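Local coordinates for adenosine deaminase (Burkholderia ambifaria, PDB 4GXW), which binds zinc and is probably a deaminase of adenosine or a related purine, built on the metal-dependent amidohydrolase barrel, at residues 267-272 against 304-309; 23-28 against 323-328; 169-174 against 200-205. All blocks are in the same frame, centred on the assembly; numbering follows the deposited sequence.

Read from the N terminus, the chain first enters contact 2 through 23-28, on the helix that precedes the first barrel strand, 31-33. That contact closes only at 323-328, tying helix 20-28 to the start of helix 325-338, so its long loop takes in both of the others. Within it, contact 3 opens at 169-174 and closes at 200-205, joining the two helices that flank strand 184-188. Contact 1 follows in series, from 267-272 to 304-309, joining the regions after strands 261-264 and 295-298 near the zinc site. None cross. Contacts 1 and 2 have centres about 19 Å apart, whereas contact 3 lies on the opposite side of the chain's centre from both.

Contact 1: 267-272 against 304-309; sequences TNSYYL and TLHKVN
The hydroxyl of Thr267 and the ring of His306 make the shortest polar link here: OG1 of Thr267 lies 2.8 Å from ND1 of His306, at the ring edge and near the ring plane. Either atom could be the donor. A chi1 of 55° sets the Thr267 hydroxyl between its own backbone N and carbonyl carbon, on the side facing the imidazole. The Thr267 side chain meets that of Val308 tip to tip, with Thr267 CG2 3.9 Å from Val308 CG1, so one short side chain serves a polar and an apolar neighbour.

At the far nitrogen of the same ring a water bridges to Ser269. It lies in the imidazole plane, 3.3 Å from His306 NE2, and also bonds Ser269 OG at 3.0 Å. That serine hydroxyl is further tied to Arg69, whose side chain also touches His306. With partners at both nitrogens, the ring is probably limited in its rotation about CB-CG.

Both segments follow C-terminal barrel strands, 261-264 and 295-298, in a TIM-barrel amidohydrolase of the adenosine deaminase family. The His306 side chain lies about 4 Å from that of the zinc ligand Asp301 and about 7 Å from the metal, which places it in the second shell.

At the start of helix 269-274, Asn268 is the N-cap: its OD1 accepts from Tyr271 N at 3.2 Å with an N-H...O angle of 158°, the donor tilted 29° from the carbonyl plane. Beyond Val308, Ala313 of helix 310-319 touches that side chain, while Leu316 touches Thr267.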
loop_
_atom_site.group_PDB
_atom_site.type_symbol
_atom_site.label_atom_id
_atom_site.label_comp_id
_atom_site.label_asym_id
_atom_site.label_seq_id
_atom_site.Cartn_x
_atom_site.Cartn_y
_atom_site.Cartn_z
ATOM N N THR A 267 4.136 -5.197 7.791
ATOM C CA THR A 267 3.162 -5.230 8.877
ATOM C C THR A 267 1.861 -5.972 8.542
ATOM O O THR A 267 0.864 -5.775 9.238
ATOM C CB THR A 267 2.814 -3.805 9.340
ATOM O OG1 THR A 267 2.359 -3.035 8.219
ATOM C CG2 THR A 267 4.045 -3.139 9.941
ATOM N N ASN A 268 1.860 -6.814 7.507
ATOM C CA ASN A 268 0.661 -7.573 7.147
ATOM C C ASN A 268 0.019 -8.227 8.372
ATOM O O ASN A 268 0.674 -8.979 9.091
ATOM C CB ASN A 268 1.010 -8.632 6.110
ATOM C CG ASN A 268 -0.187 -9.480 5.711
ATOM O OD1 ASN A 268 -0.296 -10.641 6.108
ATOM N ND2 ASN A 268 -1.091 -8.901 4.920
ATOM N N SER A 269 -1.253 -7.921 8.622
ATOM C CA SER A 269 -1.895 -8.362 9.856
ATOM C C SER A 269 -2.035 -9.875 9.936
ATOM O O SER A 269 -1.882 -10.456 11.016
ATOM C CB SER A 269 -3.274 -7.720 10.019
ATOM O OG SER A 269 -3.189 -6.309 10.057
ATOM N N TYR A 270 -2.367 -10.503 8.809
ATOM C CA TYR A 270 -2.576 -11.944 8.796
ATOM C C TYR A 270 -1.357 -12.691 9.331
ATOM O O TYR A 270 -1.492 -13.560 10.197
ATOM C CB TYR A 270 -2.961 -12.439 7.391
ATOM C CG TYR A 270 -3.070 -13.952 7.295
ATOM C CD1 TYR A 270 -4.215 -14.628 7.716
ATOM C CD2 TYR A 270 -2.019 -14.705 6.787
ATOM C CE1 TYR A 270 -4.293 -16.018 7.628
ATOM C CE2 TYR A 270 -2.089 -16.080 6.700
ATOM C CZ TYR A 270 -3.225 -16.728 7.118
ATOM O OH TYR A 270 -3.292 -18.092 7.011
ATOM N N TYR A 271 -0.169 -12.372 8.822
ATOM C CA TYR A 271 1.015 -13.090 9.285
ATOM C C TYR A 271 1.400 -12.750 10.722
ATOM O O TYR A 271 1.870 -13.623 11.443
ATOM C CB TYR A 271 2.202 -12.975 8.306
ATOM C CG TYR A 271 1.994 -13.831 7.071
ATOM C CD1 TYR A 271 1.882 -15.214 7.178
ATOM C CD2 TYR A 271 1.890 -13.262 5.806
ATOM C CE1 TYR A 271 1.662 -16.013 6.064
ATOM C CE2 TYR A 271 1.674 -14.051 4.680
ATOM C CZ TYR A 271 1.560 -15.426 4.814
ATOM O OH TYR A 271 1.344 -16.206 3.703
ATOM N N LEU A 272 1.184 -11.504 11.142
ATOM C CA LEU A 272 1.423 -11.134 12.542
ATOM C C LEU A 272 0.508 -11.911 13.487
ATOM O O LEU A 272 0.896 -12.270 14.599
ATOM C CB LEU A 272 1.221 -9.627 12.752
ATOM C CG LEU A 272 2.369 -8.716 12.312
ATOM C CD1 LEU A 272 1.932 -7.261 12.275
ATOM C CD2 LEU A 272 3.529 -8.891 13.268
ATOM N N THR A 304 -1.710 4.555 9.339
ATOM C CA THR A 304 -2.108 5.068 10.649
ATOM C C THR A 304 -2.729 3.993 11.534
ATOM O O THR A 304 -2.694 4.102 12.759
ATOM C CB THR A 304 -3.051 6.266 10.544
ATOM O OG1 THR A 304 -4.214 5.876 9.808
ATOM C CG2 THR A 304 -2.354 7.435 9.863
ATOM N N LEU A 305 -3.292 2.957 10.920
ATOM C CA LEU A 305 -3.907 1.865 11.675
ATOM C C LEU A 305 -2.893 0.778 12.036
ATOM O O LEU A 305 -3.006 0.142 13.083
ATOM C CB LEU A 305 -5.071 1.263 10.890
ATOM C CG LEU A 305 -6.202 2.241 10.569
ATOM C CD1 LEU A 305 -7.305 1.564 9.777
ATOM C CD2 LEU A 305 -6.771 2.863 11.830
ATOM N N HIS A 306 -1.902 0.574 11.175
ATOM C CA HIS A 306 -0.810 -0.361 11.446
ATOM C C HIS A 306 0.293 0.287 12.279
ATOM O O HIS A 306 1.220 -0.393 12.711
ATOM C CB HIS A 306 -0.182 -0.863 10.144
ATOM C CG HIS A 306 -0.996 -1.893 9.422
ATOM N ND1 HIS A 306 -0.450 -2.708 8.451
ATOM C CD2 HIS A 306 -2.301 -2.236 9.514
ATOM C CE1 HIS A 306 -1.390 -3.508 7.978
ATOM N NE2 HIS A 306 -2.521 -3.245 8.606
ATOM N N LYS A 307 0.199 1.599 12.484
ATOM C CA LYS A 307 1.233 2.362 13.189
ATOM C C LYS A 307 2.596 2.201 12.526
ATOM O O LYS A 307 3.602 1.927 13.194
ATOM C CB LYS A 307 1.324 1.957 14.665
ATOM C CG LYS A 307 0.040 2.162 15.457
ATOM C CD LYS A 307 0.221 1.714 16.907
ATOM C CE LYS A 307 -1.072 1.832 17.700
ATOM N NZ LYS A 307 -0.964 1.257 19.073
ATOM N N VAL A 308 2.634 2.379 11.211
ATOM C CA VAL A 308 3.877 2.289 10.458
ATOM C C VAL A 308 3.922 3.374 9.383
ATOM O O VAL A 308 3.001 3.498 8.578
ATOM C CB VAL A 308 4.072 0.854 9.865
ATOM C CG1 VAL A 308 2.954 0.489 8.874
ATOM C CG2 VAL A 308 5.450 0.690 9.229
ATOM N N ASN A 309 4.976 4.184 9.393
ATOM C CA ASN A 309 5.166 5.190 8.345
ATOM C C ASN A 309 6.135 4.638 7.274
ATOM O O ASN A 309 6.729 3.568 7.481
ATOM C CB ASN A 309 5.598 6.536 8.957
ATOM C CG ASN A 309 6.975 6.489 9.582
ATOM O OD1 ASN A 309 7.923 5.978 8.983
ATOM N ND2 ASN A 309 7.100 7.039 10.795
HETATM O O HOH W 1 -5.175 -5.146 8.211
#

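Contact 2: 23-28 against 323-328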
loop_
_atom_site.group_PDB
_atom_site.type_symbol
_atom_site.label_atom_id
_atom_site.label_comp_id
_atom_site.label_asym_id
_atom_site.label_seq_id
_atom_site.Cartn_x
_atom_site.Cartn_y
_atom_site.Cartn_z
ATOM N N ARG A 23 18.163 5.339 11.248
ATOM C CA ARG A 23 16.881 6.026 11.083
ATOM C C ARG A 23 16.975 7.203 10.116
ATOM O O ARG A 23 16.053 7.429 9.336
ATOM C CB ARG A 23 16.302 6.453 12.435
ATOM C CG ARG A 23 15.927 5.261 13.315
ATOM C CD ARG A 23 15.377 5.671 14.670
ATOM N NE ARG A 23 15.015 4.478 15.427
ATOM C CZ ARG A 23 15.795 3.897 16.327
ATOM N NH1 ARG A 23 16.976 4.423 16.630
ATOM N NH2 ARG A 23 15.382 2.802 16.939
ATOM N N ALA A 24 18.093 7.923 10.152
ATOM C CA ALA A 24 18.308 9.032 9.236
ATOM C C ALA A 24 18.394 8.508 7.802
ATOM O O ALA A 24 17.852 9.127 6.881
ATOM C CB ALA A 24 19.577 9.800 9.610
ATOM N N PHE A 25 19.065 7.367 7.622
ATOM C CA PHE A 25 19.164 6.722 6.310
ATOM C C PHE A 25 17.786 6.342 5.778
ATOM O O PHE A 25 17.434 6.702 4.665
ATOM C CB PHE A 25 20.085 5.494 6.372
ATOM C CG PHE A 25 20.113 4.685 5.103
ATOM C CD1 PHE A 25 20.891 5.080 4.024
ATOM C CD2 PHE A 25 19.363 3.525 4.994
ATOM C CE1 PHE A 25 20.916 4.336 2.852
ATOM C CE2 PHE A 25 19.385 2.778 3.829
ATOM C CZ PHE A 25 20.160 3.183 2.754
ATOM N N PHE A 26 17.001 5.631 6.580
ATOM C CA PHE A 26 15.700 5.165 6.096
ATOM C C PHE A 26 14.778 6.333 5.779
ATOM O O PHE A 26 14.004 6.281 4.820
ATOM C CB PHE A 26 15.045 4.214 7.108
ATOM C CG PHE A 26 15.831 2.953 7.341
ATOM C CD1 PHE A 26 16.231 2.165 6.269
ATOM C CD2 PHE A 26 16.203 2.575 8.625
ATOM C CE1 PHE A 26 16.973 1.017 6.470
ATOM C CE2 PHE A 26 16.936 1.416 8.835
ATOM C CZ PHE A 26 17.323 0.641 7.753
ATOM N N HIS A 27 14.872 7.386 6.581
ATOM C CA HIS A 27 14.078 8.585 6.363
ATOM C C HIS A 27 14.440 9.321 5.075
ATOM O O HIS A 27 13.548 9.745 4.336
ATOM C CB HIS A 27 14.181 9.534 7.565
ATOM C CG HIS A 27 13.266 10.714 7.465
ATOM N ND1 HIS A 27 11.986 10.705 7.977
ATOM C CD2 HIS A 27 13.428 11.921 6.873
ATOM C CE1 HIS A 27 11.404 11.864 7.719
ATOM N NE2 HIS A 27 12.255 12.616 7.045
ATOM N N ALA A 28 15.741 9.471 4.822
ATOM C CA ALA A 28 16.238 10.227 3.676
ATOM C C ALA A 28 16.021 9.521 2.337
ATOM O O ALA A 28 15.990 10.167 1.288
ATOM C CB ALA A 28 17.711 10.547 3.863
ATOM N N PHE A 323 17.319 -8.139 4.956
ATOM C CA PHE A 323 17.697 -7.525 3.691
ATOM C C PHE A 323 18.798 -6.499 3.896
ATOM O O PHE A 323 18.753 -5.704 4.836
ATOM C CB PHE A 323 16.475 -6.932 2.999
ATOM C CG PHE A 323 15.479 -7.969 2.580
ATOM C CD1 PHE A 323 15.845 -8.972 1.689
ATOM C CD2 PHE A 323 14.195 -7.974 3.105
ATOM C CE1 PHE A 323 14.932 -9.952 1.304
ATOM C CE2 PHE A 323 13.274 -8.944 2.721
ATOM C CZ PHE A 323 13.650 -9.935 1.823
ATOM N N THR A 324 19.787 -6.532 3.011
ATOM C CA THR A 324 20.933 -5.636 3.119
ATOM C C THR A 324 20.656 -4.282 2.488
ATOM O O THR A 324 19.643 -4.093 1.801
ATOM C CB THR A 324 22.137 -6.217 2.393
ATOM O OG1 THR A 324 21.830 -6.315 0.996
ATOM C CG2 THR A 324 22.495 -7.600 2.956
ATOM N N ILE A 325 21.581 -3.350 2.699
ATOM C CA ILE A 325 21.508 -2.051 2.043
ATOM C C ILE A 325 21.397 -2.210 0.523
ATOM O O ILE A 325 20.559 -1.568 -0.120
ATOM C CB ILE A 325 22.722 -1.182 2.399
ATOM C CG1 ILE A 325 22.753 -0.908 3.907
ATOM C CG2 ILE A 325 22.667 0.120 1.629
ATOM C CD1 ILE A 325 21.608 -0.038 4.395
ATOM N N ALA A 326 22.205 -3.103 -0.041
ATOM C CA ALA A 326 22.147 -3.395 -1.469
ATOM C C ALA A 326 20.773 -3.917 -1.897
ATOM O O ALA A 326 20.255 -3.521 -2.939
ATOM C CB ALA A 326 23.234 -4.387 -1.847
ATOM N N ASP A 327 20.182 -4.802 -1.096
ATOM C CA ASP A 327 18.820 -5.269 -1.364
ATOM C C ASP A 327 17.825 -4.109 -1.392
ATOM O O ASP A 327 16.945 -4.052 -2.255
ATOM C CB ASP A 327 18.359 -6.281 -0.306
ATOM C CG ASP A 327 19.081 -7.606 -0.394
ATOM O OD1 ASP A 327 19.440 -8.037 -1.515
ATOM O OD2 ASP A 327 19.271 -8.236 0.674
ATOM N N LEU A 328 17.949 -3.194 -0.434
ATOM C CA LEU A 328 17.065 -2.027 -0.381
ATOM C C LEU A 328 17.202 -1.148 -1.632
ATOM O O LEU A 328 16.207 -0.623 -2.125
ATOM C CB LEU A 328 17.281 -1.211 0.903
ATOM C CG LEU A 328 16.368 -1.562 2.091
ATOM C CD1 LEU A 328 16.391 -3.053 2.414
ATOM C CD2 LEU A 328 16.735 -0.731 3.320
#
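Phe25, Ile325 and Leu328 have the most surface buried in this contact, and Phe26 completes the group. Phe25 and Ile325 approach from opposite directions: Ile325 CD1 comes obliquely to the ring, 3.6 Å from Phe25 CE2, and the CG2 branch of Ile325 is 4.1 Å from Phe25 CZ. Phe25 reaches across because its ring carbon CG stands anti to the backbone N (chi1 173°), beside the carbonyl carbon.

Leu328 enters one turn further along its helix and works with a single methyl. Leu328 CD2 lies at the edge of the Phe26 ring, near its plane and 3.6 Å from Phe26 CE1, the two side chains crossing at about a right angle. Leu328 CD2 also lies at the edge of the Phe25 ring, near its plane, but at 4.4 Å from Phe25 CE2 the touch is looser. Phe26 CE1 also meets the Phe25 ring in plane, at its edge.

The nearest backbones stay well apart, with 9.8 Å between Phe26 CA and Leu328 CA, so side chains span the gap. Helix 325-338 begins with a capping box: Asp327 N bonds Thr324 OG1 at 3.1 Å, and Thr324 N bonds Asp327 OD2 at 2.9 Å. Leu360 of helix 343-371 touches Phe25.

Between 23-28 and 323-328 no hydrogen bond forms, so helix 20-28 is held against the start of helix 325-338 by the fit of methyls and rings, which sets no direction the way a polar bond would.

Contact 3: 169-174 against 200-205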
loop_
_atom_site.group_PDB
_atom_site.type_symbol
_atom_site.label_atom_id
_atom_site.label_comp_id
_atom_site.label_asym_id
_atom_site.label_seq_id
_atom_site.Cartn_x
_atom_site.Cartn_y
_atom_site.Cartn_z
ATOM N N ALA A 169 -19.450 -1.406 -12.325
ATOM C CA ALA A 169 -19.926 -0.041 -12.090
ATOM C C ALA A 169 -18.770 0.939 -11.862
ATOM O O ALA A 169 -18.814 2.086 -12.312
ATOM C CB ALA A 169 -20.925 -0.003 -10.921
ATOM N N ILE A 170 -17.720 0.490 -11.178
ATOM C CA ILE A 170 -16.555 1.343 -10.946
ATOM C C ILE A 170 -15.885 1.765 -12.247
ATOM O O ILE A 170 -15.555 2.947 -12.437
ATOM C CB ILE A 170 -15.513 0.635 -10.065
ATOM C CG1 ILE A 170 -16.063 0.461 -8.650
ATOM C CG2 ILE A 170 -14.184 1.393 -10.053
ATOM C CD1 ILE A 170 -15.187 -0.392 -7.772
ATOM N N VAL A 171 -15.690 0.805 -13.148
ATOM C CA VAL A 171 -15.061 1.119 -14.420
ATOM C C VAL A 171 -15.942 2.078 -15.225
ATOM O O VAL A 171 -15.435 3.012 -15.851
ATOM C CB VAL A 171 -14.694 -0.145 -15.228
ATOM C CG1 VAL A 171 -13.971 0.240 -16.503
ATOM C CG2 VAL A 171 -13.808 -1.066 -14.393
ATOM N N ASP A 172 -17.261 1.862 -15.182
ATOM C CA ASP A 172 -18.212 2.786 -15.815
ATOM C C ASP A 172 -18.035 4.209 -15.261
ATOM O O ASP A 172 -17.964 5.185 -16.012
ATOM C CB ASP A 172 -19.666 2.320 -15.603
ATOM C CG ASP A 172 -20.017 1.060 -16.384
ATOM O OD1 ASP A 172 -19.340 0.753 -17.389
ATOM O OD2 ASP A 172 -21.001 0.387 -16.001
ATOM N N TRP A 173 -17.966 4.323 -13.939
ATOM C CA TRP A 173 -17.751 5.624 -13.309
ATOM C C TRP A 173 -16.451 6.269 -13.769
ATOM O O TRP A 173 -16.412 7.467 -14.051
ATOM C CB TRP A 173 -17.741 5.489 -11.785
ATOM C CG TRP A 173 -19.095 5.341 -11.177
ATOM C CD1 TRP A 173 -20.254 5.931 -11.598
ATOM C CD2 TRP A 173 -19.434 4.557 -10.027
ATOM N NE1 TRP A 173 -21.292 5.558 -10.776
ATOM C CE2 TRP A 173 -20.814 4.710 -9.810
ATOM C CE3 TRP A 173 -18.700 3.747 -9.159
ATOM C CZ2 TRP A 173 -21.478 4.076 -8.758
ATOM C CZ3 TRP A 173 -19.361 3.121 -8.116
ATOM C CH2 TRP A 173 -20.735 3.279 -7.933
ATOM N N MET A 174 -15.390 5.471 -13.831
ATOM C CA MET A 174 -14.072 5.977 -14.217
ATOM C C MET A 174 -14.070 6.505 -15.646
ATOM O O MET A 174 -13.512 7.568 -15.914
ATOM C CB MET A 174 -12.999 4.900 -14.041
ATOM C CG MET A 174 -12.719 4.564 -12.573
ATOM S SD MET A 174 -11.720 3.085 -12.365
ATOM C CE MET A 174 -10.173 3.587 -13.128
ATOM N N TRP A 200 -13.711 -11.026 -13.496
ATOM C CA TRP A 200 -13.126 -10.980 -14.831
ATOM C C TRP A 200 -13.683 -9.825 -15.665
ATOM O O TRP A 200 -12.947 -9.195 -16.428
ATOM C CB TRP A 200 -13.333 -12.314 -15.575
ATOM C CG TRP A 200 -14.754 -12.612 -15.930
ATOM C CD1 TRP A 200 -15.650 -13.339 -15.196
ATOM C CD2 TRP A 200 -15.453 -12.204 -17.115
ATOM N NE1 TRP A 200 -16.858 -13.395 -15.844
ATOM C CE2 TRP A 200 -16.765 -12.706 -17.025
ATOM C CE3 TRP A 200 -15.093 -11.456 -18.245
ATOM C CZ2 TRP A 200 -17.725 -12.484 -18.023
ATOM C CZ3 TRP A 200 -16.035 -11.239 -19.224
ATOM C CH2 TRP A 200 -17.341 -11.746 -19.111
ATOM N N LYS A 201 -14.974 -9.542 -15.537
ATOM C CA LYS A 201 -15.589 -8.538 -16.399
ATOM C C LYS A 201 -15.048 -7.130 -16.155
ATOM O O LYS A 201 -14.752 -6.390 -17.104
ATOM C CB LYS A 201 -17.108 -8.577 -16.252
ATOM C CG LYS A 201 -17.856 -7.822 -17.327
ATOM C CD LYS A 201 -19.353 -8.086 -17.226
ATOM C CE LYS A 201 -20.124 -7.203 -18.166
ATOM N NZ LYS A 201 -21.565 -7.435 -17.943
ATOM N N ALA A 202 -14.900 -6.769 -14.886
ATOM C CA ALA A 202 -14.400 -5.449 -14.548
ATOM C C ALA A 202 -12.971 -5.267 -15.034
ATOM O O ALA A 202 -12.606 -4.188 -15.510
ATOM C CB ALA A 202 -14.487 -5.222 -13.049
ATOM N N TYR A 203 -12.161 -6.318 -14.916
ATOM C CA TYR A 203 -10.777 -6.250 -15.389
ATOM C C TYR A 203 -10.709 -6.125 -16.907
ATOM O O TYR A 203 -9.945 -5.303 -17.425
ATOM C CB TYR A 203 -9.925 -7.416 -14.839
ATOM C CG TYR A 203 -9.459 -7.121 -13.428
ATOM C CD1 TYR A 203 -10.310 -7.290 -12.340
ATOM C CD2 TYR A 203 -8.191 -6.623 -13.191
ATOM C CE1 TYR A 203 -9.893 -6.974 -11.051
ATOM C CE2 TYR A 203 -7.772 -6.304 -11.912
ATOM C CZ TYR A 203 -8.628 -6.480 -10.853
ATOM O OH TYR A 203 -8.200 -6.147 -9.586
ATOM N N ARG A 204 -11.526 -6.906 -17.614
ATOM C CA ARG A 204 -11.628 -6.771 -19.066
ATOM C C ARG A 204 -11.999 -5.346 -19.455
ATOM O O ARG A 204 -11.378 -4.737 -20.333
ATOM C CB ARG A 204 -12.693 -7.715 -19.627
ATOM C CG ARG A 204 -12.943 -7.539 -21.128
ATOM C CD ARG A 204 -14.286 -8.110 -21.531
ATOM N NE ARG A 204 -15.391 -7.303 -21.016
ATOM C CZ ARG A 204 -16.675 -7.565 -21.240
ATOM N NH1 ARG A 204 -17.024 -8.626 -21.960
ATOM N NH2 ARG A 204 -17.610 -6.771 -20.735
ATOM N N ASP A 205 -13.011 -4.806 -18.788
ATOM C CA ASP A 205 -13.486 -3.469 -19.109
ATOM C C ASP A 205 -12.426 -2.414 -18.799
ATOM O O ASP A 205 -12.257 -1.471 -19.572
ATOM C CB ASP A 205 -14.773 -3.146 -18.336
ATOM C CG ASP A 205 -15.982 -3.906 -18.842
ATOM O OD1 ASP A 205 -15.884 -4.655 -19.835
ATOM O OD2 ASP A 205 -17.058 -3.722 -18.237
HETATM O O HOH W 2 -17.222 -0.999 -17.608
#
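Val171 carries the contact, its two methyls divided between residues one turn apart on the partner helix. Val171 CG2 meets the backbone carbonyl, 3.5 Å from Ala202 O, and lies 4.4 Å from Ala202 CB. Val171 CG1, anti to the backbone N (chi1 -177°), is directed at Asp205 instead and comes within 3.9 Å of Asp205 CB. The small Ala202 side chain fits the close approach of the helices, whose nearest CA atoms, Val171 CA and Ala202 CA, are 6.6 Å apart.

Beside the valine, a water joins two carboxylates, donating to Asp172 OD1 and to Asp205 OD2, each at 2.8 Å. Asp172 OD1 and Asp205 OD2 are themselves 5.1 Å apart, and the bridging water probably eases the repulsion between like charges.

Further out, Arg204 holds the other oxygen of Asp205 side-on, NE and NH2 both converging on OD1. The bond from Arg204 NH2 to Asp205 OD1 measures 2.9 Å at an N-H...O angle of 144° and uses the syn lone pair, with OD1 10° out of the guanidinium plane. This salt bridge probably helps to hold the carboxylate turned so that OD2 faces the water.

Helices 164-176 and 200-208 thus pack as successive outer helices of the barrel, on either side of strand 184-188 in the sequence. Beneath them, Ile170 and Met174 touch Pro156 of strand 151-159, Ala202 rests on Ile158 of that strand, and Tyr203 reaches Ile185 and Ile187 of strand 184-188.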